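Local coordinates for protein beta-fructofuranosidase (Arthrobacter, PDB 3WPU) that belongs to the levansucrase/invertase family of the beta-fructosidase clan and probably adopts its five-bladed beta-propeller fold, at residues D224-D229 with T259-E264; L177-V182 with N220-L225; V308-A313 with D376-D381. All coordinates share one frame; numbering follows the deposited sequence.

Contact 1: residues D224-D229 with T259-E264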
loop_
_atom_site.group_PDB
_atom_site.type_symbol
_atom_site.label_atom_id
_atom_site.label_comp_id
_atom_site.label_asym_id
_atom_site.label_seq_id
_atom_site.Cartn_x
_atom_site.Cartn_y
_atom_site.Cartn_z
ATOM N N ASP A 224 11.273 -15.333 -10.013
ATOM C CA ASP A 224 12.074 -14.438 -9.176
ATOM C C ASP A 224 12.399 -13.209 -10.017
ATOM O O ASP A 224 13.050 -13.333 -11.061
ATOM C CB ASP A 224 13.338 -15.210 -8.760
ATOM C CG ASP A 224 14.225 -14.467 -7.789
ATOM O OD1 ASP A 224 13.967 -13.288 -7.469
ATOM O OD2 ASP A 224 15.230 -15.092 -7.390
ATOM N N LEU A 225 11.934 -12.033 -9.606
ATOM C CA LEU A 225 12.122 -10.822 -10.435
ATOM C C LEU A 225 13.287 -9.951 -10.006
ATOM O O LEU A 225 14.103 -9.534 -10.855
ATOM C CB LEU A 225 10.847 -9.983 -10.435
ATOM C CG LEU A 225 9.538 -10.699 -10.807
ATOM C CD1 LEU A 225 8.395 -9.720 -10.675
ATOM C CD2 LEU A 225 9.571 -11.282 -12.223
ATOM N N LEU A 226 13.355 -9.646 -8.709
ATOM C CA LEU A 226 14.321 -8.707 -8.170
ATOM C C LEU A 226 14.720 -8.998 -6.756
ATOM O O LEU A 226 13.905 -9.468 -5.958
ATOM C CB LEU A 226 13.756 -7.253 -8.182
ATOM C CG LEU A 226 13.333 -6.653 -9.506
ATOM C CD1 LEU A 226 12.497 -5.396 -9.295
ATOM C CD2 LEU A 226 14.553 -6.330 -10.355
ATOM N N GLN A 227 15.993 -8.771 -6.472
ATOM C CA GLN A 227 16.508 -8.802 -5.104
ATOM C C GLN A 227 17.446 -7.612 -4.934
ATOM O O GLN A 227 18.047 -7.132 -5.901
ATOM C CB GLN A 227 17.198 -10.117 -4.786
ATOM C CG GLN A 227 18.460 -10.398 -5.519
ATOM C CD GLN A 227 18.912 -11.841 -5.300
ATOM O OE1 GLN A 227 18.299 -12.780 -5.804
ATOM N NE2 GLN A 227 19.965 -12.011 -4.540
ATOM N N ALA A 228 17.573 -7.135 -3.712
ATOM C CA ALA A 228 18.401 -5.961 -3.427
ATOM C C ALA A 228 19.811 -6.096 -4.015
ATOM O O ALA A 228 20.455 -7.152 -3.897
ATOM C CB ALA A 228 18.474 -5.727 -1.925
ATOM N N ASP A 229 20.269 -5.028 -4.659
ATOM C CA ASP A 229 21.504 -5.052 -5.444
ATOM C C ASP A 229 22.748 -4.503 -4.731
ATOM O O ASP A 229 23.881 -4.936 -5.017
ATOM C CB ASP A 229 21.304 -4.228 -6.705
ATOM C CG ASP A 229 21.080 -2.758 -6.401
ATOM O OD1 ASP A 229 20.151 -2.425 -5.640
ATOM O OD2 ASP A 229 21.868 -1.913 -6.878
ATOM N N THR A 259 6.064 -0.645 -18.646
ATOM C CA THR A 259 5.561 -0.967 -17.296
ATOM C C THR A 259 6.636 -0.693 -16.264
ATOM O O THR A 259 7.775 -1.172 -16.383
ATOM C CB THR A 259 5.078 -2.425 -17.191
ATOM O OG1 THR A 259 4.078 -2.660 -18.194
ATOM C CG2 THR A 259 4.463 -2.707 -15.780
ATOM N N PHE A 260 6.242 0.020 -15.204
ATOM C CA PHE A 260 7.137 0.336 -14.102
ATOM C C PHE A 260 6.619 -0.290 -12.834
ATOM O O PHE A 260 5.503 -0.782 -12.797
ATOM C CB PHE A 260 7.275 1.839 -13.902
ATOM C CG PHE A 260 7.985 2.516 -15.036
ATOM C CD1 PHE A 260 9.365 2.608 -15.028
ATOM C CD2 PHE A 260 7.270 3.044 -16.086
ATOM C CE1 PHE A 260 10.040 3.211 -16.088
ATOM C CE2 PHE A 260 7.941 3.652 -17.145
ATOM C CZ PHE A 260 9.310 3.733 -17.129
ATOM N N MET A 261 7.484 -0.278 -11.835
ATOM C CA MET A 261 7.164 -0.785 -10.498
ATOM C C MET A 261 7.830 0.109 -9.476
ATOM O O MET A 261 8.987 0.478 -9.633
ATOM C CB MET A 261 7.705 -2.211 -10.371
ATOM C CG MET A 261 7.598 -2.867 -8.972
ATOM S SD MET A 261 8.682 -4.301 -8.848
ATOM C CE MET A 261 7.991 -5.419 -10.065
ATOM N N VAL A 262 7.118 0.400 -8.388
ATOM C CA VAL A 262 7.736 0.950 -7.204
ATOM C C VAL A 262 7.662 -0.067 -6.084
ATOM O O VAL A 262 6.854 -1.004 -6.109
ATOM C CB VAL A 262 7.157 2.327 -6.755
ATOM C CG1 VAL A 262 7.484 3.400 -7.794
ATOM C CG2 VAL A 262 5.670 2.276 -6.531
ATOM N N PHE A 263 8.587 0.095 -5.155
ATOM C CA PHE A 263 8.705 -0.814 -4.031
ATOM C C PHE A 263 9.487 -0.112 -2.929
ATOM O O PHE A 263 10.114 0.912 -3.153
ATOM C CB PHE A 263 9.429 -2.105 -4.458
ATOM C CG PHE A 263 10.739 -1.857 -5.143
ATOM C CD1 PHE A 263 11.910 -1.765 -4.413
ATOM C CD2 PHE A 263 10.790 -1.682 -6.503
ATOM C CE1 PHE A 263 13.109 -1.488 -5.017
ATOM C CE2 PHE A 263 11.998 -1.400 -7.121
ATOM C CZ PHE A 263 13.153 -1.316 -6.383
ATOM N N GLU A 264 9.368 -0.625 -1.706
ATOM C CA GLU A 264 10.178 -0.167 -0.600
ATOM C C GLU A 264 11.577 -0.759 -0.611
ATOM O O GLU A 264 11.745 -1.967 -0.754
ATOM C CB GLU A 264 9.516 -0.551 0.749
ATOM C CG GLU A 264 10.380 -0.141 1.929
ATOM C CD GLU A 264 9.801 -0.537 3.276
ATOM O OE1 GLU A 264 8.806 -1.265 3.299
ATOM O OE2 GLU A 264 10.385 -0.120 4.300
#

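Contact 2: residues L177-V182 with N220-L225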
loop_
_atom_site.group_PDB
_atom_site.type_symbol
_atom_site.label_atom_id
_atom_site.label_comp_id
_atom_site.label_asym_id
_atom_site.label_seq_id
_atom_site.Cartn_x
_atom_site.Cartn_y
_atom_site.Cartn_z
ATOM N N LEU A 177 0.109 -11.981 -10.141
ATOM C CA LEU A 177 0.274 -11.633 -8.752
ATOM C C LEU A 177 1.749 -11.280 -8.458
ATOM O O LEU A 177 2.641 -12.122 -8.506
ATOM C CB LEU A 177 -0.223 -12.775 -7.884
ATOM C CG LEU A 177 -0.107 -12.615 -6.365
ATOM C CD1 LEU A 177 -0.824 -11.364 -5.890
ATOM C CD2 LEU A 177 -0.644 -13.854 -5.677
ATOM N N PHE A 178 2.002 -9.997 -8.254
ATOM C CA PHE A 178 3.323 -9.515 -7.841
ATOM C C PHE A 178 3.351 -9.514 -6.325
ATOM O O PHE A 178 2.490 -8.936 -5.712
ATOM C CB PHE A 178 3.586 -8.127 -8.386
ATOM C CG PHE A 178 3.689 -8.094 -9.888
ATOM C CD1 PHE A 178 4.886 -8.350 -10.528
ATOM C CD2 PHE A 178 2.546 -7.901 -10.649
ATOM C CE1 PHE A 178 4.977 -8.349 -11.917
ATOM C CE2 PHE A 178 2.627 -7.901 -12.038
ATOM C CZ PHE A 178 3.844 -8.137 -12.663
ATOM N N PHE A 179 4.345 -10.137 -5.734
ATOM C CA PHE A 179 4.405 -10.209 -4.282
ATOM C C PHE A 179 5.832 -10.270 -3.770
ATOM O O PHE A 179 6.781 -10.266 -4.529
ATOM C CB PHE A 179 3.552 -11.379 -3.777
ATOM C CG PHE A 179 4.122 -12.746 -4.089
ATOM C CD1 PHE A 179 4.706 -13.523 -3.091
ATOM C CD2 PHE A 179 4.085 -13.251 -5.394
ATOM C CE1 PHE A 179 5.233 -14.784 -3.378
ATOM C CE2 PHE A 179 4.612 -14.502 -5.682
ATOM C CZ PHE A 179 5.183 -15.257 -4.673
ATOM N N THR A 180 5.968 -10.266 -2.456
ATOM C CA THR A 180 7.256 -10.352 -1.819
ATOM C C THR A 180 7.400 -11.747 -1.250
ATOM O O THR A 180 6.649 -12.149 -0.351
ATOM C CB THR A 180 7.445 -9.296 -0.723
ATOM O OG1 THR A 180 7.010 -7.998 -1.174
ATOM C CG2 THR A 180 8.912 -9.233 -0.261
ATOM N N ASP A 181 8.377 -12.480 -1.760
ATOM C CA ASP A 181 8.565 -13.881 -1.426
ATOM C C ASP A 181 9.762 -13.923 -0.490
ATOM O O ASP A 181 10.841 -13.502 -0.877
ATOM C CB ASP A 181 8.800 -14.685 -2.711
ATOM C CG ASP A 181 8.588 -16.202 -2.520
ATOM O OD1 ASP A 181 8.110 -16.646 -1.438
ATOM O OD2 ASP A 181 8.892 -16.980 -3.452
ATOM N N VAL A 182 9.568 -14.366 0.758
ATOM C CA VAL A 182 10.583 -14.169 1.785
ATOM C C VAL A 182 11.000 -15.471 2.466
ATOM O O VAL A 182 10.159 -16.307 2.857
ATOM C CB VAL A 182 10.115 -13.176 2.876
ATOM C CG1 VAL A 182 11.278 -12.723 3.746
ATOM C CG2 VAL A 182 9.456 -11.958 2.250
ATOM N N ASN A 220 1.058 -21.943 -9.817
ATOM C CA ASN A 220 1.870 -23.152 -9.672
ATOM C C ASN A 220 3.363 -22.881 -9.807
ATOM O O ASN A 220 4.185 -23.684 -9.385
ATOM C CB ASN A 220 1.441 -24.242 -10.687
ATOM C CG ASN A 220 1.249 -23.713 -12.099
ATOM O OD1 ASN A 220 2.165 -23.724 -12.925
ATOM N ND2 ASN A 220 0.047 -23.239 -12.386
ATOM N N LYS A 221 3.694 -21.744 -10.425
ATOM C CA LYS A 221 5.044 -21.378 -10.781
ATOM C C LYS A 221 5.307 -19.973 -10.252
ATOM O O LYS A 221 4.472 -19.101 -10.436
ATOM C CB LYS A 221 5.142 -21.352 -12.314
ATOM C CG LYS A 221 6.477 -20.914 -12.869
ATOM C CD LYS A 221 7.509 -21.977 -12.626
ATOM C CE LYS A 221 8.809 -21.698 -13.396
ATOM N NZ LYS A 221 9.854 -22.625 -12.862
ATOM N N VAL A 222 6.445 -19.781 -9.603
ATOM C CA VAL A 222 6.873 -18.456 -9.116
ATOM C C VAL A 222 8.149 -18.029 -9.840
ATOM O O VAL A 222 9.115 -18.799 -9.899
ATOM C CB VAL A 222 7.092 -18.465 -7.598
ATOM C CG1 VAL A 222 7.558 -17.099 -7.124
ATOM C CG2 VAL A 222 5.814 -18.893 -6.897
ATOM N N THR A 223 8.142 -16.809 -10.381
ATOM C CA THR A 223 9.290 -16.237 -11.059
ATOM C C THR A 223 9.966 -15.203 -10.173
ATOM O O THR A 223 9.310 -14.292 -9.669
ATOM C CB THR A 223 8.863 -15.574 -12.365
ATOM O OG1 THR A 223 8.152 -16.520 -13.174
ATOM C CG2 THR A 223 10.085 -15.050 -13.135
ATOM N N ASP A 224 11.273 -15.333 -10.013
ATOM C CA ASP A 224 12.074 -14.438 -9.176
ATOM C C ASP A 224 12.399 -13.209 -10.017
ATOM O O ASP A 224 13.050 -13.333 -11.061
ATOM C CB ASP A 224 13.338 -15.210 -8.760
ATOM C CG ASP A 224 14.225 -14.467 -7.789
ATOM O OD1 ASP A 224 13.967 -13.288 -7.469
ATOM O OD2 ASP A 224 15.230 -15.092 -7.390
ATOM N N LEU A 225 11.934 -12.033 -9.606
ATOM C CA LEU A 225 12.122 -10.822 -10.435
ATOM C C LEU A 225 13.287 -9.951 -10.006
ATOM O O LEU A 225 14.103 -9.534 -10.855
ATOM C CB LEU A 225 10.847 -9.983 -10.435
ATOM C CG LEU A 225 9.538 -10.699 -10.807
ATOM C CD1 LEU A 225 8.395 -9.720 -10.675
ATOM C CD2 LEU A 225 9.571 -11.282 -12.223
#

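Contact 3: residues V308-A313 with D376-D381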
loop_
_atom_site.group_PDB
_atom_site.type_symbol
_atom_site.label_atom_id
_atom_site.label_comp_id
_atom_site.label_asym_id
_atom_site.label_seq_id
_atom_site.Cartn_x
_atom_site.Cartn_y
_atom_site.Cartn_z
ATOM N N VAL A 308 12.351 4.649 -1.667
ATOM C CA VAL A 308 11.365 4.101 -2.563
ATOM C C VAL A 308 12.074 3.878 -3.877
ATOM O O VAL A 308 12.621 4.809 -4.469
ATOM C CB VAL A 308 10.127 5.015 -2.779
ATOM C CG1 VAL A 308 9.226 4.417 -3.830
ATOM C CG2 VAL A 308 9.375 5.173 -1.454
ATOM N N GLY A 309 12.047 2.625 -4.307
ATOM C CA GLY A 309 12.674 2.204 -5.556
ATOM C C GLY A 309 11.769 2.219 -6.758
ATOM O O GLY A 309 10.546 2.283 -6.657
ATOM N N LEU A 310 12.407 2.204 -7.934
ATOM C CA LEU A 310 11.733 2.136 -9.226
ATOM C C LEU A 310 12.416 1.024 -10.040
ATOM O O LEU A 310 13.646 0.827 -9.944
ATOM C CB LEU A 310 11.868 3.464 -9.979
ATOM C CG LEU A 310 11.026 3.598 -11.252
ATOM C CD1 LEU A 310 9.527 3.610 -10.995
ATOM C CD2 LEU A 310 11.448 4.844 -12.032
ATOM N N ALA A 311 11.610 0.285 -10.792
ATOM C CA ALA A 311 12.106 -0.715 -11.729
ATOM C C ALA A 311 11.261 -0.635 -12.985
ATOM O O ALA A 311 10.121 -0.153 -12.975
ATOM C CB ALA A 311 12.070 -2.116 -11.145
ATOM N N LYS A 312 11.850 -1.091 -14.083
ATOM C CA LYS A 312 11.198 -1.105 -15.373
ATOM C C LYS A 312 11.225 -2.515 -15.969
ATOM O O LYS A 312 12.257 -3.196 -15.930
ATOM C CB LYS A 312 11.914 -0.132 -16.300
ATOM C CG LYS A 312 11.318 -0.056 -17.688
ATOM C CD LYS A 312 12.152 0.889 -18.540
ATOM C CE LYS A 312 11.560 0.970 -19.929
ATOM N NZ LYS A 312 12.166 2.058 -20.746
ATOM N N ALA A 313 10.084 -2.935 -16.519
ATOM C CA ALA A 313 9.956 -4.272 -17.137
ATOM C C ALA A 313 10.715 -4.284 -18.468
ATOM O O ALA A 313 10.716 -3.280 -19.223
ATOM C CB ALA A 313 8.502 -4.631 -17.355
ATOM N N ASP A 376 5.846 16.403 -11.204
ATOM C CA ASP A 376 5.468 16.388 -12.602
ATOM C C ASP A 376 5.821 15.125 -13.383
ATOM O O ASP A 376 5.541 15.047 -14.575
ATOM C CB ASP A 376 6.100 17.610 -13.292
ATOM C CG ASP A 376 5.427 18.914 -12.888
ATOM O OD1 ASP A 376 4.239 18.902 -12.520
ATOM O OD2 ASP A 376 6.080 19.968 -12.999
ATOM N N GLY A 377 6.449 14.159 -12.729
ATOM C CA GLY A 377 6.847 12.902 -13.336
ATOM C C GLY A 377 7.026 11.856 -12.261
ATOM O O GLY A 377 7.143 12.208 -11.065
ATOM N N ILE A 378 7.056 10.583 -12.660
ATOM C CA ILE A 378 7.283 9.497 -11.672
ATOM C C ILE A 378 8.659 9.636 -10.994
ATOM O O ILE A 378 8.816 9.303 -9.807
ATOM C CB ILE A 378 7.062 8.087 -12.254
ATOM C CG1 ILE A 378 8.058 7.778 -13.405
ATOM C CG2 ILE A 378 5.620 7.998 -12.740
ATOM C CD1 ILE A 378 7.934 6.359 -13.890
ATOM N N ARG A 379 9.630 10.162 -11.736
ATOM C CA ARG A 379 10.874 10.675 -11.176
ATOM C C ARG A 379 10.832 12.195 -11.266
ATOM O O ARG A 379 10.851 12.775 -12.357
ATOM C CB ARG A 379 12.108 10.109 -11.899
ATOM C CG ARG A 379 13.431 10.539 -11.276
ATOM C CD ARG A 379 14.689 9.994 -11.930
ATOM N NE ARG A 379 14.626 8.549 -12.070
ATOM C CZ ARG A 379 14.826 7.694 -11.070
ATOM N NH1 ARG A 379 15.185 8.144 -9.887
ATOM N NH2 ARG A 379 14.707 6.395 -11.295
ATOM N N SER A 380 10.740 12.841 -10.123
ATOM C CA SER A 380 10.670 14.283 -10.078
ATOM C C SER A 380 11.254 14.807 -8.785
ATOM O O SER A 380 11.500 14.030 -7.868
ATOM C CB SER A 380 9.215 14.718 -10.277
ATOM O OG SER A 380 8.388 14.293 -9.201
ATOM N N ASP A 381 11.446 16.120 -8.675
ATOM C CA ASP A 381 11.798 16.696 -7.388
ATOM C C ASP A 381 10.528 16.861 -6.579
ATOM O O ASP A 381 9.956 17.951 -6.459
ATOM C CB ASP A 381 12.565 18.016 -7.518
ATOM C CG ASP A 381 12.932 18.590 -6.169
ATOM O OD1 ASP A 381 12.849 17.850 -5.145
ATOM O OD2 ASP A 381 13.260 19.790 -6.084
#

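Contact 1: residues D224-D229 with T259-E264
Leu225 and Leu226 meet Met261 where two sheets of a probable five-bladed beta-propeller lean on each other, and the meeting illustrates how sheets can be joined by side chains alone. Strands 213-226 and 260-266 lie in different sheets, probably blades of the propeller. Their backbones stay well apart, Leu226 CA and Phe263 CA being 10.5 Å from each other, and no hydrogen bond passes between the segments. A classic beta bulge, with Leu225 and Leu226 both facing Ile200 on strand 197-210, accompanies the turning of two successive leucines toward the other sheet.

The tight part is small and wholly apolar. Met261 runs out nearly straight from its strand, then bends at its last torsion (chi3 -64°), which swings the methyl group out of line with the chain and over to Leu225. Its sulfur is left for Leu226, whose side chain slides past that of the methionine in the opposite direction, CD1 standing 4.0 Å from SD. Trp321 of strand 321-331 touches all three residues.

Beyond this cluster the contact slackens. Phe263 also points toward segment 224-229, but its CE2 stays 4.6 Å from Leu226 CD1, and its ring is engaged edge-to-face by Tyr233 instead. Gln227 is exposed, and Asp224 forms a salt bridge with Arg199 within its own sheet. After the strand, the chain leaves in a loop where Asp229 accepts hydrogen bonds from the backbone N-H groups of Thr231, Tyr232 and Tyr233. Back in the apolar cluster, the second touch is the looser one: Met261 CE lies 4.4 Å from Leu225 CD1.

Contact 2: residues L177-V182 with N220-L225
Phe178 and Leu225 both carry CG anti to the carbonyl carbon, and these turns send the phenyl ring and the isobutyl group to the same place, where they cross at about a right angle. Phe179 takes the less usual setting, with CG between its backbone N and carbonyl carbon (chi1 70°), which carries its ring to Val222.

The strands 174-184 and 213-226 are not direct neighbours: strand 197-210 runs between them in an antiparallel meander, as in a propeller blade. The short segments pass with their axes 9.2 Å apart at the closest and turned by 84°, consistent with strong twist and coiling across the sheet. Leu225 CD1 touches the Phe178 ring at its edge, in the ring plane, 3.8 Å from CD1 of the phenylalanine. Farther along, Val222 CG1 approaches Phe179 CZ obliquely at 3.9 Å. The same methyl lies 3.9 Å from Asp181 OD2, the two side chains coming from opposite directions; the other carboxylate oxygen, OD1, is hydrogen-bonded by Gln160.

Ala201 on the middle strand touches Phe179, Asp181 and Val222. With no hydrogen bond between the two segments, their direct association rests on van der Waals contact, while backbone bonding passes through the intervening strand.

Contact 3: residues V308-A313 with D376-D381
Leu310 and Arg379 have the closest pair of CA atoms, 8.8 Å apart, between two backbones of very different character. Segment 308-313 is a continuous extended strand, whereas 376-381 is an irregular loop that turns sharply at Ile378. Within the loop, the hydroxyl of Ser380 donates from OG to Gly377 O at 3.1 Å, tilted 22° from the carbonyl plane, a bond that spans the bend.

The fold here is probably the beta-propeller of the family: strand 305-313 lies within one sheet, and the loop joins strands 369-375 and 383-384 of another. Leu310 alone makes the touches on its side, and makes both with CD2. Arg379 reaches it with a chain that is straight as far as CD and then bends (chi3 -52°), bringing the guanidinium back to Leu310; the group meets the methyl obliquely, Arg379 NH2 being 3.7 Å from Leu310 CD2. Ile378 adds a looser apolar touch, its CD1 4.3 Å from the same CD2. The guanidinium is buried but well supplied with acceptors: NH2 bonds to the carbonyl oxygens of Pro20 and Pro325, and NH1 to those of Phe24 and Pro326.

All three contacts are buried, and none has a hydrogen bond across its segments, yet they join different levels of the fold. Contact 2 works within one sheet, bridging strands separated by a third, whereas contacts 1 and 3 connect one sheet with another. Contacts 1 and 2 share the end of strand 213-226 and touch through Met261 CE and Phe178 CD1. Contact 1 leads on to contact 3 by backbone, since strands 260-266 and 305-313 are antiparallel neighbours. Contacts 2 and 3 do not touch. Chemistry shifts accordingly: contact 1 is purely apolar, contact 2 brings a carboxylate against a methyl, and contact 3 sets a buried guanidinium beside a leucine.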